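Local coordinates for protein soluble epoxide hydrolase (Bacillus megaterium, PDB 4INZ) that belongs to the alpha/beta hydrolase fold family, many of whose members are enzymes, built on a mostly parallel beta sheet flanked by helices, at residues S107-H113 with V131-F137; V93-R97 with T122-Y127; G38-L42 with V99-Y105; V248-N254 with N273-L279. The protein carries 1 engineered substitution. All coordinates share one frame; numbering follows the deposited sequence.

Contact 1: S107-H113 with V131-F137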
# COMPACT_ATOMS: atom_id res chain seq x y z
N SER A 107 -15.95 -10.43 -4.34
CA SER A 107 -15.49 -9.60 -3.23
C SER A 107 -14.31 -10.26 -2.55
O SER A 107 -13.97 -11.40 -2.84
CB SER A 107 -16.61 -9.35 -2.22
OG SER A 107 -17.02 -10.55 -1.60
N CYS A 108 -13.68 -9.52 -1.63
CA CYS A 108 -12.50 -10.01 -0.95
C CYS A 108 -12.30 -9.32 0.39
O CYS A 108 -12.98 -8.35 0.72
CB CYS A 108 -11.26 -9.75 -1.82
SG CYS A 108 -10.79 -8.00 -2.00
N THR A 109 -11.37 -9.85 1.18
CA THR A 109 -10.82 -9.11 2.29
C THR A 109 -9.62 -8.40 1.70
O THR A 109 -8.75 -9.06 1.11
CB THR A 109 -10.35 -10.06 3.39
OG1 THR A 109 -11.49 -10.74 3.93
CG2 THR A 109 -9.65 -9.29 4.51
N LEU A 110 -9.59 -7.08 1.80
CA LEU A 110 -8.54 -6.27 1.19
C LEU A 110 -7.54 -5.78 2.24
O LEU A 110 -7.93 -5.13 3.23
CB LEU A 110 -9.17 -5.08 0.45
CG LEU A 110 -8.25 -4.30 -0.49
CD1 LEU A 110 -7.77 -5.20 -1.61
CD2 LEU A 110 -8.96 -3.07 -1.05
N VAL A 111 -6.26 -6.08 2.03
CA VAL A 111 -5.21 -5.75 3.01
C VAL A 111 -4.20 -4.82 2.34
O VAL A 111 -3.63 -5.17 1.30
CB VAL A 111 -4.50 -7.03 3.48
CG1 VAL A 111 -3.53 -6.72 4.63
CG2 VAL A 111 -5.53 -8.06 3.90
N VAL A 112 -3.97 -3.65 2.92
CA VAL A 112 -3.31 -2.59 2.16
C VAL A 112 -2.28 -1.81 2.97
O VAL A 112 -2.38 -1.72 4.19
CB VAL A 112 -4.34 -1.60 1.57
CG1 VAL A 112 -5.35 -2.35 0.69
CG2 VAL A 112 -5.07 -0.86 2.69
N HIS A 113 -1.30 -1.22 2.27
CA HIS A 113 -0.18 -0.52 2.90
C HIS A 113 0.35 0.56 1.96
O HIS A 113 0.49 0.32 0.76
CB HIS A 113 0.92 -1.55 3.21
CG HIS A 113 2.19 -0.97 3.74
ND1 HIS A 113 2.26 -0.20 4.89
CD2 HIS A 113 3.47 -1.10 3.30
CE1 HIS A 113 3.52 0.13 5.12
NE2 HIS A 113 4.27 -0.39 4.17
N VAL A 131 -15.54 -5.27 -1.32
CA VAL A 131 -14.70 -5.38 -0.12
C VAL A 131 -15.48 -5.84 1.11
O VAL A 131 -16.21 -5.06 1.72
CB VAL A 131 -13.99 -4.05 0.18
CG1 VAL A 131 -13.00 -4.22 1.32
CG2 VAL A 131 -13.29 -3.53 -1.06
N GLN A 132 -15.32 -7.11 1.48
CA GLN A 132 -15.98 -7.65 2.66
C GLN A 132 -15.48 -6.96 3.93
O GLN A 132 -16.26 -6.54 4.78
CB GLN A 132 -15.72 -9.15 2.78
CG GLN A 132 -16.15 -9.95 1.57
CD GLN A 132 -15.66 -11.38 1.63
OE1 GLN A 132 -15.97 -12.20 0.77
NE2 GLN A 132 -14.88 -11.68 2.67
N LYS A 133 -14.16 -6.88 4.04
CA LYS A 133 -13.52 -6.22 5.16
C LYS A 133 -12.22 -5.61 4.66
O LYS A 133 -11.61 -6.13 3.72
CB LYS A 133 -13.19 -7.22 6.28
CG LYS A 133 -14.39 -7.90 6.92
CD LYS A 133 -13.94 -8.69 8.14
CE LYS A 133 -15.11 -9.24 8.92
NZ LYS A 133 -15.76 -10.34 8.19
N LEU A 134 -11.81 -4.52 5.29
CA LEU A 134 -10.58 -3.83 4.93
C LEU A 134 -9.61 -3.83 6.09
O LEU A 134 -9.98 -3.48 7.22
CB LEU A 134 -10.89 -2.39 4.51
CG LEU A 134 -9.69 -1.50 4.19
CD1 LEU A 134 -9.02 -1.98 2.91
CD2 LEU A 134 -10.12 -0.03 4.07
N ILE A 135 -8.36 -4.23 5.82
CA ILE A 135 -7.30 -4.14 6.81
C ILE A 135 -6.25 -3.19 6.27
O ILE A 135 -5.62 -3.48 5.25
CB ILE A 135 -6.68 -5.52 7.09
CG1 ILE A 135 -7.75 -6.50 7.56
CG2 ILE A 135 -5.55 -5.39 8.12
CD1 ILE A 135 -7.23 -7.91 7.84
N ALA A 136 -6.08 -2.05 6.93
CA ALA A 136 -5.18 -1.02 6.44
C ALA A 136 -4.01 -0.80 7.39
O ALA A 136 -4.21 -0.60 8.59
CB ALA A 136 -5.94 0.28 6.25
N PHE A 137 -2.80 -0.84 6.83
CA PHE A 137 -1.58 -0.50 7.57
C PHE A 137 -1.19 0.96 7.29
O PHE A 137 -1.93 1.68 6.63
CB PHE A 137 -0.43 -1.46 7.18
CG PHE A 137 -0.67 -2.88 7.60
CD1 PHE A 137 -0.07 -3.38 8.76
CD2 PHE A 137 -1.49 -3.72 6.86
CE1 PHE A 137 -0.30 -4.70 9.17
CE2 PHE A 137 -1.73 -5.03 7.27
CZ PHE A 137 -1.13 -5.52 8.42
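The carbonyl oxygen of Leu-110 takes the N-H of Ile-135 at 2.8 Å (Leu-110 O to Ile-135 N) almost straight, with an N-H...O angle of 174°. Leu-134 crowds the same oxygen with its CA-H, in a weaker contact, and with its methyl CD1, which lies 3.3 Å from Leu-110 O. Around this point the two strands run parallel. Lys-133 O receives Leu-110 N, Ile-135 O receives Val-112 N, and Val-112 O lies 2.8 Å from the donor Phe-137 N. The chain turns a corner at Gln-132. There Gln-132 N still reaches Cys-108 O at 2.8 Å, but its N-H...O angle falls to 144° and the pairing slips by one residue.

On one face of the sheet the side chains of Leu-110 and Leu-134 lie alongside each other and point the same way, with Leu-134 CD1 4.0 Å from Leu-110 CB. With CG1 of Val-112 anti to its carbonyl carbon (chi1 -57°), CG2 falls between N and the carbonyl carbon, 3.8 Å from Ala-136 CB. Trp-121 and Ala-117 of helix 115-126 cover this face. On the other face Val-111 CG1 meets the edge of the Phe-137 ring in its plane, 3.6 Å from CE2, and helix 291-303 packs on Ile-135 and Phe-137.

The helix between the strands makes this a beta-alpha-beta unit in the middle of the sheet. Backbone groups not used between the two strands pair with strands 40-44 and 248-253 on either side, and mostly apolar groups cover both faces, consistent with a buried core.

Contact 2: V93-R97 with T122-Y127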
# COMPACT_ATOMS: atom_id res chain seq x y z
N VAL A 93 -7.25 1.90 -9.64
CA VAL A 93 -8.47 1.38 -9.04
C VAL A 93 -9.12 0.32 -9.93
O VAL A 93 -9.62 -0.69 -9.44
CB VAL A 93 -9.49 2.52 -8.73
CG1 VAL A 93 -10.88 1.95 -8.47
CG2 VAL A 93 -9.02 3.35 -7.55
N GLU A 94 -9.08 0.54 -11.24
CA GLU A 94 -9.63 -0.44 -12.18
C GLU A 94 -8.79 -1.71 -12.20
O GLU A 94 -9.32 -2.81 -12.36
CB GLU A 94 -9.75 0.16 -13.59
CG GLU A 94 -10.21 -0.84 -14.65
CD GLU A 94 -11.69 -1.19 -14.56
OE1 GLU A 94 -12.39 -0.69 -13.65
OE2 GLU A 94 -12.16 -1.97 -15.41
N ASP A 95 -7.47 -1.57 -12.03
CA ASP A 95 -6.62 -2.75 -11.90
C ASP A 95 -7.18 -3.64 -10.82
O ASP A 95 -7.34 -4.85 -11.01
CB ASP A 95 -5.18 -2.37 -11.53
CG ASP A 95 -4.37 -1.89 -12.71
OD1 ASP A 95 -4.87 -1.94 -13.86
OD2 ASP A 95 -3.21 -1.46 -12.49
N ILE A 96 -7.47 -3.05 -9.66
CA ILE A 96 -7.89 -3.82 -8.50
C ILE A 96 -9.24 -4.47 -8.76
O ILE A 96 -9.45 -5.62 -8.41
CB ILE A 96 -7.94 -2.95 -7.23
CG1 ILE A 96 -6.58 -2.29 -6.99
CG2 ILE A 96 -8.34 -3.80 -6.02
CD1 ILE A 96 -5.40 -3.26 -6.97
N ARG A 97 -10.15 -3.73 -9.38
CA ARG A 97 -11.46 -4.27 -9.70
C ARG A 97 -11.35 -5.51 -10.58
O ARG A 97 -11.99 -6.53 -10.32
CB ARG A 97 -12.34 -3.23 -10.38
CG ARG A 97 -13.81 -3.56 -10.34
CD ARG A 97 -14.61 -2.66 -11.28
NE ARG A 97 -14.22 -2.85 -12.68
CZ ARG A 97 -14.66 -3.85 -13.44
NH1 ARG A 97 -15.50 -4.75 -12.94
NH2 ARG A 97 -14.25 -3.96 -14.70
N THR A 122 -9.42 4.14 -1.56
CA THR A 122 -10.19 4.71 -2.66
C THR A 122 -11.08 3.65 -3.31
O THR A 122 -12.26 3.89 -3.59
CB THR A 122 -9.26 5.35 -3.71
OG1 THR A 122 -8.47 6.37 -3.09
CG2 THR A 122 -10.07 5.97 -4.84
N PHE A 123 -10.52 2.46 -3.52
CA PHE A 123 -11.28 1.35 -4.09
C PHE A 123 -12.45 0.94 -3.19
O PHE A 123 -13.55 0.69 -3.68
CB PHE A 123 -10.37 0.15 -4.35
CG PHE A 123 -11.11 -1.04 -4.89
CD1 PHE A 123 -11.42 -1.13 -6.24
CD2 PHE A 123 -11.53 -2.06 -4.04
CE1 PHE A 123 -12.11 -2.22 -6.74
CE2 PHE A 123 -12.22 -3.15 -4.54
CZ PHE A 123 -12.51 -3.23 -5.89
N ALA A 124 -12.20 0.85 -1.89
CA ALA A 124 -13.25 0.46 -0.94
C ALA A 124 -14.39 1.48 -0.92
O ALA A 124 -15.56 1.11 -0.82
CB ALA A 124 -12.67 0.28 0.46
N TYR A 125 -14.04 2.76 -1.02
CA TYR A 125 -15.05 3.82 -1.03
C TYR A 125 -15.90 3.76 -2.30
O TYR A 125 -17.12 3.95 -2.26
CB TYR A 125 -14.39 5.20 -0.90
CG TYR A 125 -14.29 5.71 0.52
CD1 TYR A 125 -15.30 6.49 1.08
CD2 TYR A 125 -13.17 5.43 1.30
CE1 TYR A 125 -15.20 6.97 2.37
CE2 TYR A 125 -13.07 5.91 2.60
CZ TYR A 125 -14.09 6.68 3.13
OH TYR A 125 -13.99 7.15 4.42
N ARG A 126 -15.26 3.50 -3.43
CA ARG A 126 -15.95 3.51 -4.71
C ARG A 126 -16.66 2.18 -4.99
O ARG A 126 -17.72 2.16 -5.61
CB ARG A 126 -14.99 3.84 -5.85
CG ARG A 126 -14.35 5.21 -5.76
CD ARG A 126 -13.49 5.50 -6.98
NE ARG A 126 -12.88 6.83 -6.92
CZ ARG A 126 -11.97 7.28 -7.78
NH1 ARG A 126 -11.55 6.50 -8.78
NH2 ARG A 126 -11.48 8.51 -7.65
N TYR A 127 -16.07 1.09 -4.52
CA TYR A 127 -16.62 -0.24 -4.77
C TYR A 127 -16.76 -1.03 -3.48
O TYR A 127 -16.21 -2.13 -3.36
CB TYR A 127 -15.73 -1.02 -5.74
CG TYR A 127 -15.63 -0.46 -7.14
CD1 TYR A 127 -16.53 -0.85 -8.13
CD2 TYR A 127 -14.63 0.44 -7.48
CE1 TYR A 127 -16.44 -0.35 -9.41
CE2 TYR A 127 -14.54 0.95 -8.77
CZ TYR A 127 -15.44 0.55 -9.73
OH TYR A 127 -15.35 1.04 -11.01
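This is an apolar helix-helix contact between helices 89-102 and 115-126, which pack on one side of the central sheet. Their local axes approach to 10.2 Å and cross at -69°, with no hydrogen bond between the segments. The Phe-123 ring is the wedge. Ile-96 CG2 sits over the centre of one face in a CH-pi contact, 3.9 Å from the ring centroid and 3° off the normal, while Tyr-127 CB lies against the opposite face. Val-93 sends CG1 to the edge of the Phe-123 ring, 3.8 Å from CD1; the same methyl is 3.8 Å from Tyr-127 CE2.

Arg-97 lays its aliphatic part over a face of the Tyr-127 ring, with Arg-97 CD 3.5 Å from Tyr-127 CE1. The chain then bends at chi3 (63°) into a side-on salt bridge with Glu-94 of the same helix: Arg-97 NE to Glu-94 OE1 and Arg-97 NH2 to Glu-94 OE2 are both 3.0 Å. Glu-94 OE2 also accepts from Gln-98.

On the sheet side, Phe-123 touches Val-131 of the next strand and Ile-100 farther along helix 89-102, while Arg-126 forms a salt bridge to Asp-90 of that helix and donates to Pro-238 O.

Contact 3: G38-L42 with V99-Y105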
# COMPACT_ATOMS: atom_id res chain seq x y z
N GLY A 38 -10.04 -20.77 -0.69
CA GLY A 38 -11.15 -20.20 0.05
C GLY A 38 -11.48 -18.79 -0.40
O GLY A 38 -11.25 -18.44 -1.56
N GLU A 39 -12.01 -17.99 0.52
CA GLU A 39 -12.29 -16.59 0.25
C GLU A 39 -11.00 -15.86 -0.08
O GLU A 39 -9.92 -16.22 0.42
CB GLU A 39 -12.97 -15.94 1.46
CG GLU A 39 -14.33 -16.54 1.80
CD GLU A 39 -15.33 -16.40 0.66
OE1 GLU A 39 -15.99 -17.40 0.31
OE2 GLU A 39 -15.45 -15.28 0.11
N LEU A 40 -11.10 -14.83 -0.92
CA LEU A 40 -9.92 -14.09 -1.35
C LEU A 40 -9.47 -13.07 -0.32
O LEU A 40 -10.26 -12.24 0.14
CB LEU A 40 -10.21 -13.37 -2.67
CG LEU A 40 -9.11 -12.51 -3.28
CD1 LEU A 40 -7.88 -13.36 -3.63
CD2 LEU A 40 -9.64 -11.78 -4.51
N MET A 41 -8.19 -13.15 0.05
CA MET A 41 -7.53 -12.11 0.81
C MET A 41 -6.47 -11.51 -0.11
O MET A 41 -5.45 -12.15 -0.41
CB MET A 41 -6.90 -12.67 2.09
CG MET A 41 -6.31 -11.60 3.00
SD MET A 41 -5.65 -12.29 4.53
CE MET A 41 -7.18 -12.65 5.41
N LEU A 42 -6.73 -10.29 -0.58
CA LEU A 42 -5.88 -9.64 -1.57
C LEU A 42 -5.04 -8.55 -0.90
O LEU A 42 -5.59 -7.66 -0.25
CB LEU A 42 -6.76 -9.03 -2.66
CG LEU A 42 -6.07 -8.23 -3.77
CD1 LEU A 42 -5.12 -9.13 -4.55
CD2 LEU A 42 -7.12 -7.62 -4.70
N VAL A 99 -8.69 -7.43 -11.09
CA VAL A 99 -7.95 -8.52 -10.45
C VAL A 99 -8.88 -9.40 -9.63
O VAL A 99 -8.82 -10.63 -9.70
CB VAL A 99 -6.82 -7.98 -9.57
CG1 VAL A 99 -6.32 -9.07 -8.62
CG2 VAL A 99 -5.68 -7.45 -10.44
N ILE A 100 -9.75 -8.77 -8.84
CA ILE A 100 -10.70 -9.50 -8.01
C ILE A 100 -11.61 -10.37 -8.87
O ILE A 100 -11.82 -11.56 -8.59
CB ILE A 100 -11.54 -8.53 -7.13
CG1 ILE A 100 -10.62 -7.80 -6.15
CG2 ILE A 100 -12.63 -9.28 -6.39
CD1 ILE A 100 -11.29 -6.68 -5.38
N GLU A 101 -12.14 -9.79 -9.94
CA GLU A 101 -13.00 -10.55 -10.85
C GLU A 101 -12.20 -11.57 -11.65
O GLU A 101 -12.68 -12.68 -11.90
CB GLU A 101 -13.74 -9.61 -11.79
CG GLU A 101 -14.76 -8.74 -11.10
CD GLU A 101 -15.78 -8.17 -12.06
OE1 GLU A 101 -15.58 -8.34 -13.28
OE2 GLU A 101 -16.77 -7.57 -11.59
N GLY A 102 -11.00 -11.20 -12.06
CA GLY A 102 -10.16 -12.08 -12.85
C GLY A 102 -9.82 -13.36 -12.10
O GLY A 102 -9.70 -14.43 -12.70
N LEU A 103 -9.65 -13.23 -10.79
CA LEU A 103 -9.33 -14.36 -9.94
C LEU A 103 -10.55 -15.23 -9.65
O LEU A 103 -10.43 -16.31 -9.07
CB LEU A 103 -8.72 -13.87 -8.62
CG LEU A 103 -7.33 -13.25 -8.75
CD1 LEU A 103 -6.92 -12.61 -7.43
CD2 LEU A 103 -6.31 -14.30 -9.18
N GLY A 104 -11.72 -14.74 -10.03
CA GLY A 104 -12.94 -15.51 -9.92
C GLY A 104 -13.84 -15.11 -8.76
O GLY A 104 -14.75 -15.85 -8.39
N TYR A 105 -13.59 -13.93 -8.19
CA TYR A 105 -14.32 -13.48 -7.01
C TYR A 105 -15.21 -12.26 -7.28
O TYR A 105 -14.98 -11.52 -8.25
CB TYR A 105 -13.35 -13.16 -5.87
CG TYR A 105 -12.54 -14.36 -5.44
CD1 TYR A 105 -11.32 -14.64 -6.04
CD2 TYR A 105 -13.00 -15.21 -4.45
CE1 TYR A 105 -10.57 -15.73 -5.65
CE2 TYR A 105 -12.26 -16.31 -4.06
CZ TYR A 105 -11.05 -16.56 -4.66
OH TYR A 105 -10.31 -17.66 -4.27
O HOH W 1 -9.94 -20.71 -3.90
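Leu-40 and Tyr-105 form the tight part of this contact: Leu-40 CB stands 3.5 Å from the centroid of the Tyr-105 ring, only 2° off its normal, in a CH-pi contact. With CG anti to the backbone N (chi1 178°), Leu-40 also brings CD2 to 3.7 Å from Tyr-105 CD1, and its other methyl, CD1, crosses Leu-103 at 4.0 Å from Leu-103 CD1. Farther in, Leu-42 CD2 rests 3.8 Å from Ile-100 CG1. Val-68 of the neighbouring strand 66-70 touches Leu-40, Leu-42 and Leu-103.

Toward the exposed Gly-38 the contact becomes polar and watery. Tyr-105 OH donates to Gly-38 O at 3.0 Å, approaching nearly in line with the carbonyl bond. Water 1 spans the same pair, accepting from Gly-38 N at 3.2 Å and donating to Tyr-105 OH at 3.1 Å; the hydroxyl also bonds His-66.

A Schellman motif ends helix 89-102, with Gly-104 at positive phi and Tyr-105 N bonded to Ile-100 O, and it delivers the tyrosine onto strand 40-44. The ring thus seals the edge of the hydrophobic layer with one face, while its hydroxyl, gripped by backbone, histidine and water, is held in place at the solvent boundary.

Contact 4: V248-N254 with N273-L279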
# COMPACT_ATOMS: atom_id res chain seq x y z
N VAL A 248 -13.60 -2.26 9.24
CA VAL A 248 -12.22 -1.90 8.94
C VAL A 248 -11.33 -2.08 10.16
O VAL A 248 -11.73 -1.77 11.29
CB VAL A 248 -12.11 -0.44 8.46
CG1 VAL A 248 -10.65 -0.08 8.20
CG2 VAL A 248 -12.94 -0.21 7.21
N GLN A 249 -10.13 -2.60 9.92
CA GLN A 249 -9.11 -2.71 10.95
C GLN A 249 -7.88 -1.93 10.50
O GLN A 249 -7.38 -2.15 9.40
CB GLN A 249 -8.69 -4.16 11.16
CG GLN A 249 -7.48 -4.31 12.10
CD GLN A 249 -7.86 -4.17 13.56
OE1 GLN A 249 -8.80 -4.82 14.03
NE2 GLN A 249 -7.13 -3.33 14.29
N ILE A 250 -7.40 -1.03 11.36
CA ILE A 250 -6.14 -0.34 11.13
C ILE A 250 -5.06 -1.00 11.99
O ILE A 250 -5.30 -1.29 13.17
CB ILE A 250 -6.19 1.13 11.57
CG1 ILE A 250 -7.36 1.87 10.91
CG2 ILE A 250 -4.85 1.81 11.31
CD1 ILE A 250 -7.47 1.66 9.45
N ILE A 251 -3.89 -1.24 11.40
CA ILE A 251 -2.73 -1.76 12.13
C ILE A 251 -1.57 -0.83 11.83
O ILE A 251 -1.08 -0.78 10.70
CB ILE A 251 -2.40 -3.20 11.72
CG1 ILE A 251 -3.64 -4.09 11.91
CG2 ILE A 251 -1.22 -3.73 12.53
CD1 ILE A 251 -3.47 -5.54 11.46
N TRP A 252 -1.12 -0.09 12.84
CA TRP A 252 -0.36 1.13 12.60
C TRP A 252 0.92 1.18 13.41
O TRP A 252 0.87 1.08 14.63
CB TRP A 252 -1.23 2.33 12.99
CG TRP A 252 -0.66 3.66 12.57
CD1 TRP A 252 0.26 4.41 13.24
CD2 TRP A 252 -0.98 4.38 11.38
NE1 TRP A 252 0.52 5.57 12.54
CE2 TRP A 252 -0.22 5.57 11.39
CE3 TRP A 252 -1.84 4.14 10.30
CZ2 TRP A 252 -0.30 6.52 10.37
CZ3 TRP A 252 -1.92 5.09 9.29
CH2 TRP A 252 -1.15 6.26 9.33
N GLY A 253 2.05 1.35 12.73
CA GLY A 253 3.32 1.47 13.42
C GLY A 253 3.53 2.90 13.87
O GLY A 253 3.61 3.81 13.04
N ASN A 254 3.62 3.12 15.18
CA ASN A 254 3.72 4.49 15.69
C ASN A 254 4.98 5.25 15.28
O ASN A 254 4.97 6.48 15.24
CB ASN A 254 3.57 4.52 17.21
CG ASN A 254 2.14 4.33 17.66
OD1 ASN A 254 1.22 4.46 16.86
ND2 ASN A 254 1.95 4.05 18.95
N ASN A 273 -17.40 1.74 11.62
CA ASN A 273 -17.13 0.41 12.15
C ASN A 273 -15.65 0.11 12.00
O ASN A 273 -15.26 -0.73 11.20
CB ASN A 273 -17.96 -0.64 11.41
CG ASN A 273 -17.81 -2.03 12.01
OD1 ASN A 273 -16.95 -2.26 12.87
ND2 ASN A 273 -18.63 -2.96 11.55
N ILE A 274 -14.84 0.80 12.79
CA ILE A 274 -13.40 0.67 12.68
C ILE A 274 -12.76 0.25 14.00
O ILE A 274 -13.25 0.61 15.09
CB ILE A 274 -12.75 1.98 12.20
CG1 ILE A 274 -11.34 1.73 11.66
CG2 ILE A 274 -12.77 3.03 13.31
CD1 ILE A 274 -10.80 2.88 10.83
N SER A 275 -11.68 -0.52 13.91
CA SER A 275 -10.85 -0.85 15.06
C SER A 275 -9.43 -0.43 14.74
O SER A 275 -9.00 -0.55 13.59
CB SER A 275 -10.89 -2.35 15.36
OG SER A 275 -12.22 -2.78 15.55
N VAL A 276 -8.72 0.06 15.74
CA VAL A 276 -7.36 0.54 15.54
C VAL A 276 -6.41 -0.14 16.52
O VAL A 276 -6.68 -0.18 17.72
CB VAL A 276 -7.26 2.06 15.76
CG1 VAL A 276 -5.82 2.53 15.57
CG2 VAL A 276 -8.20 2.82 14.82
N HIS A 277 -5.31 -0.68 15.99
CA HIS A 277 -4.26 -1.26 16.82
C HIS A 277 -2.96 -0.54 16.50
O HIS A 277 -2.54 -0.51 15.35
CB HIS A 277 -4.08 -2.74 16.52
CG HIS A 277 -3.16 -3.44 17.47
ND1 HIS A 277 -1.79 -3.51 17.29
CD2 HIS A 277 -3.42 -4.10 18.62
CE1 HIS A 277 -1.25 -4.19 18.28
NE2 HIS A 277 -2.22 -4.56 19.11
N ARG A 278 -2.33 0.04 17.52
CA ARG A 278 -1.10 0.80 17.31
C ARG A 278 0.09 0.07 17.92
O ARG A 278 0.05 -0.31 19.08
CB ARG A 278 -1.22 2.18 17.96
CG ARG A 278 -2.27 3.08 17.35
CD ARG A 278 -2.38 4.34 18.20
NE ARG A 278 -2.90 5.48 17.46
CZ ARG A 278 -2.32 6.67 17.43
NH1 ARG A 278 -2.86 7.66 16.72
NH2 ARG A 278 -1.19 6.88 18.10
N LEU A 279 1.14 -0.12 17.13
CA LEU A 279 2.35 -0.78 17.62
C LEU A 279 3.38 0.26 18.02
O LEU A 279 3.83 1.04 17.19
CB LEU A 279 2.94 -1.70 16.54
CG LEU A 279 2.07 -2.86 16.07
CD1 LEU A 279 1.09 -2.42 14.99
CD2 LEU A 279 2.95 -3.97 15.55
O HOH W 2 -13.58 -3.03 13.21
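The amide of Asn-254 and the guanidinium of Arg-278 are turned 62° apart where their side chains cross at about a right angle, and Asn-254 OD1 rests 3.5 Å from Arg-278 CB. On the other face of the sheet Leu-279 CD1 lies at the edge of the His-277 ring, in its plane, and the same methyl packs 3.6 Å from Ile-251 CG2. A third flat group, the Gln-249 amide, folds back at chi2 (79°) over its own strand. Its NE2 donates to Ile-250 O at 3.0 Å from well above the carbonyl plane, whereas His-277 N reaches Ile-250 O at 2.9 Å from the opposite face of that plane. Two N-H groups grip one carbonyl, and the amide is held while its OE1 lies near Ser-275 CB.

These groups decorate an unbroken parallel ladder from Val-248 to Asn-254, in which Ile-250 N to Ser-275 O, at 2.8 Å, is the straightest bond (174°). On the face of Val-248 and Ile-250, Ile-274 CD1 packs 3.6 Å from Ile-250 CG1, and Trp-121 of helix 115-126 touches both Val-248 and Ile-250. At the start of the ladder, water 2 is hydrogen-bonded to Ser-275 OG at 2.7 Å, and this hydroxyl also bonds Lys-304.

Strand 274-279 is outermost on this side of the sheet, and the chemistry fits: strand 248-253 is buried throughout, with Val-248, Ile-250 and Ile-251 among its apolar groups, whereas Val-276 and Arg-278 of the last strand are exposed, and Ser-275 lies beside Lys-304 and His-277 beside helix 291-303.

From the N terminus, strand 40-44 comes first, and contact 3 closes a long loop by bringing the end of helix 89-102 back onto it. Contact 2 opens earlier on that same helix and closes on helix 115-126, so its span crosses that of contact 3. It also crosses that of contact 1, which joins the strands before and after helix 115-126. Contact 4 follows in series, closing a loop without helix or strand between the last two strands. Contacts 1, 3 and 4 all reach one sheet: strand 108-112 pairs with strand 40-44, and strand 131-137 with strand 248-253. Contact 2 ties together two helices on one side of the sheet and meets contacts 1 and 3 through Phe-123.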